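Long-range contacts in putative hemin storage protein (Bordetella bronchiseptica, PDB 6AU1), which cleaves deacetylated poly-beta-1,6-N-acetylglucosamine with the glycoside hydrolase domain present here, one piece of a longer protein, and can disrupt bacterial biofilms: residues 7-11 / 297-301; 281-285 / 323-329. All blocks are in the same frame, centred on the assembly; numbering follows the deposited sequence.

Interaction 1 (7-11 / 297-301); sequences ERIVQ and TIFEL
E7 begins the contact with its aliphatic part: CB lies 3.9 Å from CD1 of I298, and the two side chains slant past each other. A bend at chi2 carries the E7 carboxylate away from the isoleucine, and its OE1 is hydrogen-bonded to OG of S42 instead. Two residues on, I9 comes down on the other branch of I298, I9 CG1 standing 3.9 Å from I298 CG2. With chi1 at 67°, I9 CG1 is wedged between its own backbone N and carbonyl carbon; from there CD1 continues toward E300 and comes 3.9 Å from OE2, which sets a methyl group beside this carboxylate oxygen. Q11 then meets the same carboxylate from another direction. Its CB is 3.4 Å from OE2 of E300 and its CD 3.3 Å, while the amide and carboxylate planes are turned 69° apart. Both chains are extended beyond CG and cross nearly at a right angle, which brings the polar ends together. E300 OE1 also accepts a weak hydrogen bond from ND2 of N234. The strand segments 8-11 and 297-301 run in the same general sense at 44°, their axes 8.4 Å apart at closest, and meet through side chains. Strand 332-335 separates them, pairing in parallel with both; its Y335 touches Q11 and E300. The contact therefore spans two strands that are next but one in the TIM-barrel wall, through residues packed in its interior, where Y45 of strand 43-47 and F262 of strand 262-266 touch I298.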
loop_
_atom_site.group_PDB
_atom_site.type_symbol
_atom_site.label_atom_id
_atom_site.label_comp_id
_atom_site.label_asym_id
_atom_site.label_seq_id
_atom_site.Cartn_x
_atom_site.Cartn_y
_atom_site.Cartn_z
ATOM N N GLU A 7 12.107 -1.394 12.308
ATOM C CA GLU A 7 11.454 -2.205 11.286
ATOM C C GLU A 7 12.365 -2.353 10.088
ATOM O O GLU A 7 12.974 -1.391 9.625
ATOM C CB GLU A 7 10.114 -1.601 10.842
ATOM C CG GLU A 7 9.040 -1.618 11.920
ATOM C CD GLU A 7 8.664 -3.030 12.362
ATOM O OE1 GLU A 7 8.473 -3.901 11.493
ATOM O OE2 GLU A 7 8.568 -3.263 13.590
ATOM N N ARG A 8 12.467 -3.577 9.604
ATOM C CA ARG A 8 13.203 -3.876 8.392
ATOM C C ARG A 8 12.292 -4.788 7.620
ATOM O O ARG A 8 12.051 -5.911 8.047
ATOM C CB ARG A 8 14.549 -4.547 8.703
ATOM C CG ARG A 8 15.474 -3.710 9.588
ATOM C CD ARG A 8 16.033 -2.529 8.804
ATOM N NE ARG A 8 16.560 -1.452 9.652
ATOM C CZ ARG A 8 17.745 -1.480 10.240
ATOM N NH1 ARG A 8 18.517 -2.546 10.098
ATOM N NH2 ARG A 8 18.152 -0.463 10.983
ATOM N N ILE A 9 11.721 -4.300 6.526
ATOM C CA ILE A 9 10.642 -5.069 5.926
ATOM C C ILE A 9 10.919 -5.483 4.496
ATOM O O ILE A 9 11.735 -4.888 3.798
ATOM C CB ILE A 9 9.298 -4.298 5.998
ATOM C CG1 ILE A 9 9.318 -3.049 5.110
ATOM C CG2 ILE A 9 8.983 -3.910 7.459
ATOM C CD1 ILE A 9 8.811 -3.282 3.673
ATOM N N VAL A 10 10.229 -6.536 4.077
ATOM C CA VAL A 10 10.308 -7.025 2.711
ATOM C C VAL A 10 8.888 -7.140 2.203
ATOM O O VAL A 10 8.052 -7.774 2.845
ATOM C CB VAL A 10 11.013 -8.407 2.618
ATOM C CG1 VAL A 10 11.051 -8.890 1.157
ATOM C CG2 VAL A 10 12.423 -8.353 3.206
ATOM N N GLN A 11 8.592 -6.510 1.072
ATOM C CA GLN A 11 7.256 -6.626 0.490
ATOM C C GLN A 11 7.290 -7.666 -0.628
ATOM O O GLN A 11 8.175 -7.650 -1.481
ATOM C CB GLN A 11 6.766 -5.273 -0.017
ATOM C CG GLN A 11 5.314 -5.276 -0.512
ATOM C CD GLN A 11 4.761 -3.870 -0.643
ATOM O OE1 GLN A 11 4.962 -3.034 0.230
ATOM N NE2 GLN A 11 4.060 -3.607 -1.731
ATOM N N THR A 297 8.222 6.183 10.323
ATOM C CA THR A 297 8.226 6.132 8.861
ATOM C C THR A 297 9.190 5.062 8.383
ATOM O O THR A 297 10.362 5.060 8.748
ATOM C CB THR A 297 8.604 7.490 8.245
ATOM O OG1 THR A 297 7.663 8.468 8.686
ATOM C CG2 THR A 297 8.579 7.426 6.711
ATOM N N ILE A 298 8.672 4.140 7.584
ATOM C CA ILE A 298 9.485 3.122 6.948
ATOM C C ILE A 298 9.799 3.582 5.536
ATOM O O ILE A 298 8.891 3.826 4.741
ATOM C CB ILE A 298 8.766 1.771 6.930
ATOM C CG1 ILE A 298 8.459 1.341 8.365
ATOM C CG2 ILE A 298 9.593 0.716 6.199
ATOM C CD1 ILE A 298 7.590 0.109 8.465
ATOM N N PHE A 299 11.083 3.748 5.241
ATOM C CA PHE A 299 11.486 4.160 3.907
ATOM C C PHE A 299 11.547 2.919 3.034
ATOM O O PHE A 299 12.496 2.138 3.105
ATOM C CB PHE A 299 12.826 4.903 3.944
ATOM C CG PHE A 299 12.746 6.230 4.648
ATOM C CD1 PHE A 299 12.802 6.295 6.039
ATOM C CD2 PHE A 299 12.589 7.400 3.930
ATOM C CE1 PHE A 299 12.701 7.509 6.689
ATOM C CE2 PHE A 299 12.504 8.634 4.575
ATOM C CZ PHE A 299 12.555 8.688 5.955
ATOM N N GLU A 300 10.505 2.734 2.231
ATOM C CA GLU A 300 10.406 1.543 1.400
ATOM C C GLU A 300 11.082 1.785 0.053
ATOM O O GLU A 300 10.612 2.577 -0.761
ATOM C CB GLU A 300 8.947 1.141 1.211
ATOM C CG GLU A 300 8.792 -0.181 0.501
ATOM C CD GLU A 300 7.397 -0.752 0.625
ATOM O OE1 GLU A 300 6.459 -0.015 1.008
ATOM O OE2 GLU A 300 7.245 -1.951 0.331
ATOM N N LEU A 301 12.194 1.088 -0.162
ATOM C CA LEU A 301 13.034 1.290 -1.341
ATOM C C LEU A 301 12.611 0.356 -2.458
ATOM O O LEU A 301 11.931 -0.638 -2.203
ATOM C CB LEU A 301 14.500 1.030 -0.986
ATOM C CG LEU A 301 15.027 1.852 0.184
ATOM C CD1 LEU A 301 16.340 1.275 0.667
ATOM C CD2 LEU A 301 15.220 3.300 -0.272
#

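Interaction 2 (281-285 / 323-329); sequences MRQLV and QLRSLGA. With SO4 (sulfate ion), chain E.
V285 is the centre of an apolar contact and uses both of its methyl groups. CG2 packs 3.7 Å from CD2 of L324 and also faces CB of A329, while CG1 lies 3.9 Å from CB of L327. One turn earlier, M281 adds its CG, 3.9 Å from the same L324 CD2, so that this single methyl is shared by two residues of helix 277-290. M281 and L324 cross at about a right angle. On the outer side, Q323 reaches across with an extended chain (chi1 178°) and lays its OE1 3.5 Å from CB of M281. Its NE2 donates to the carbonyl O of E278, one turn back on the opposing helix, and to a water 3.1 Å away. That water also accepts from NH1 of R282, bridging amide and guanidinium groups whose planes are 55° apart. The other edge of this arginine holds a sulfate, probably from the crystallisation liquor: NE donates to O3 and NH2 to O1, the latter almost straight at 172°. Q283 adds a weak bond to the ion, and Q279 a further one. Beneath these contacts, the end of helix 314-326 fixes L327 and A329. G328 has positive phi and, with two bonds back into the last turn, forms a Schellman motif; A329 N donates to O of L324 (2.9 Å), turning the chain so that the A329 methyl points back at V285. S326 OG also bonds to O of Q323 at 2.6 Å. The pair thus joins two neighbouring helices of the barrel's outer layer, both resting on strand 297-305: F299 lies under V285, L324 and A329, and L301 under M281.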
loop_
_atom_site.group_PDB
_atom_site.type_symbol
_atom_site.label_atom_id
_atom_site.label_comp_id
_atom_site.label_asym_id
_atom_site.label_seq_id
_atom_site.Cartn_x
_atom_site.Cartn_y
_atom_site.Cartn_z
ATOM N N MET A 281 16.875 11.503 -1.959
ATOM C CA MET A 281 16.672 10.743 -0.734
ATOM C C MET A 281 17.017 11.587 0.497
ATOM O O MET A 281 16.346 11.507 1.530
ATOM C CB MET A 281 17.509 9.463 -0.755
ATOM C CG MET A 281 17.143 8.489 0.353
ATOM S SD MET A 281 15.568 7.670 0.002
ATOM C CE MET A 281 16.003 6.702 -1.443
ATOM N N ARG A 282 18.068 12.393 0.386
ATOM C CA ARG A 282 18.440 13.306 1.460
ATOM C C ARG A 282 17.290 14.276 1.771
ATOM O O ARG A 282 16.927 14.472 2.933
ATOM C CB ARG A 282 19.719 14.061 1.077
ATOM C CG ARG A 282 20.463 14.681 2.226
ATOM C CD ARG A 282 21.944 14.894 1.875
ATOM N NE ARG A 282 22.145 15.597 0.606
ATOM C CZ ARG A 282 22.708 15.058 -0.475
ATOM N NH1 ARG A 282 23.130 13.801 -0.453
ATOM N NH2 ARG A 282 22.855 15.778 -1.580
ATOM N N GLN A 283 16.696 14.856 0.729
ATOM C CA GLN A 283 15.573 15.771 0.913
ATOM C C GLN A 283 14.337 15.070 1.477
ATOM O O GLN A 283 13.611 15.652 2.287
ATOM C CB GLN A 283 15.223 16.462 -0.408
ATOM C CG GLN A 283 16.262 17.470 -0.842
ATOM C CD GLN A 283 16.028 17.986 -2.249
ATOM O OE1 GLN A 283 15.185 17.467 -2.979
ATOM N NE2 GLN A 283 16.785 19.003 -2.640
ATOM N N LEU A 284 14.093 13.834 1.045
ATOM C CA LEU A 284 12.939 13.090 1.550
ATOM C C LEU A 284 13.082 12.836 3.051
ATOM O O LEU A 284 12.147 13.064 3.817
ATOM C CB LEU A 284 12.765 11.763 0.802
ATOM C CG LEU A 284 11.483 10.981 1.133
ATOM C CD1 LEU A 284 10.261 11.665 0.541
ATOM C CD2 LEU A 284 11.600 9.558 0.627
ATOM N N VAL A 285 14.261 12.382 3.468
ATOM C CA VAL A 285 14.521 12.135 4.885
ATOM C C VAL A 285 14.386 13.421 5.709
ATOM O O VAL A 285 13.778 13.417 6.781
ATOM C CB VAL A 285 15.926 11.523 5.097
ATOM C CG1 VAL A 285 16.256 11.442 6.568
ATOM C CG2 VAL A 285 15.980 10.136 4.466
ATOM N N GLN A 323 22.838 5.009 3.292
ATOM C CA GLN A 323 22.596 6.447 3.312
ATOM C C GLN A 323 21.513 6.782 4.338
ATOM O O GLN A 323 21.664 7.738 5.113
ATOM C CB GLN A 323 22.192 6.973 1.924
ATOM C CG GLN A 323 21.883 8.471 1.919
ATOM C CD GLN A 323 21.252 8.956 0.615
ATOM O OE1 GLN A 323 20.689 8.173 -0.148
ATOM N NE2 GLN A 323 21.357 10.258 0.357
ATOM N N LEU A 324 20.426 6.011 4.320
ATOM C CA LEU A 324 19.348 6.164 5.304
ATOM C C LEU A 324 19.888 6.044 6.727
ATOM O O LEU A 324 19.613 6.895 7.576
ATOM C CB LEU A 324 18.240 5.130 5.082
ATOM C CG LEU A 324 17.398 5.256 3.810
ATOM C CD1 LEU A 324 16.442 4.067 3.674
ATOM C CD2 LEU A 324 16.642 6.588 3.765
ATOM N N ARG A 325 20.662 4.993 6.985
ATOM C CA ARG A 325 21.265 4.816 8.311
ATOM C C ARG A 325 22.087 6.038 8.731
ATOM O O ARG A 325 21.998 6.490 9.874
ATOM C CB ARG A 325 22.135 3.563 8.341
ATOM C CG ARG A 325 21.352 2.275 8.082
ATOM C CD ARG A 325 22.278 1.135 7.691
ATOM N NE ARG A 325 23.116 0.714 8.806
ATOM C CZ ARG A 325 22.763 -0.224 9.670
ATOM N NH1 ARG A 325 21.588 -0.819 9.533
ATOM N NH2 ARG A 325 23.575 -0.565 10.659
ATOM N N SER A 326 22.875 6.579 7.805
ATOM C CA SER A 326 23.745 7.715 8.115
ATOM C C SER A 326 22.946 8.978 8.430
ATOM O O SER A 326 23.465 9.902 9.059
ATOM C CB SER A 326 24.698 8.003 6.955
ATOM O OG SER A 326 23.996 8.636 5.891
ATOM N N LEU A 327 21.695 9.017 7.985
ATOM C CA LEU A 327 20.830 10.173 8.206
ATOM C C LEU A 327 19.857 9.961 9.365
ATOM O O LEU A 327 19.014 10.816 9.634
ATOM C CB LEU A 327 20.044 10.493 6.934
ATOM C CG LEU A 327 20.875 10.899 5.714
ATOM C CD1 LEU A 327 20.015 10.877 4.455
ATOM C CD2 LEU A 327 21.519 12.272 5.916
ATOM N N GLY A 328 19.956 8.818 10.033
ATOM C CA GLY A 328 19.103 8.537 11.172
ATOM C C GLY A 328 17.741 7.970 10.823
ATOM O O GLY A 328 16.849 7.921 11.670
ATOM N N ALA A 329 17.575 7.546 9.574
ATOM C CA ALA A 329 16.355 6.886 9.144
ATOM C C ALA A 329 16.529 5.385 9.277
ATOM O O ALA A 329 16.953 4.718 8.333
ATOM C CB ALA A 329 16.013 7.262 7.710
HETATM S S SO4 E . 20.884 19.011 -0.349
HETATM O O1 SO4 E . 21.751 18.546 -1.429
HETATM O O2 SO4 E . 21.543 20.099 0.367
HETATM O O3 SO4 E . 20.630 17.913 0.579
HETATM O O4 SO4 E . 19.616 19.486 -0.897
HETATM O O HOH W 1 23.491 11.907 1.944
#

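The two contacts lie on opposite faces of the same strand. Interaction 1 uses the alternate residues I298 and E300 that point into the barrel, whereas F299 and L301 between them turn outward and support interaction 2: CE1 of F299 is 3.5 Å from CB of A329. Interaction 1 is core, and the polar groups of E7 and E300 have protein partners, S42 and, weakly, N234. Interaction 2 is graded, with a buried aliphatic layer against the strand and an outer rim where water and sulfate join the polar side chains. The former links two strands; the latter joins helices 277-290 and 314-326 on the outer side of strand 297-305. Along the chain their segments alternate.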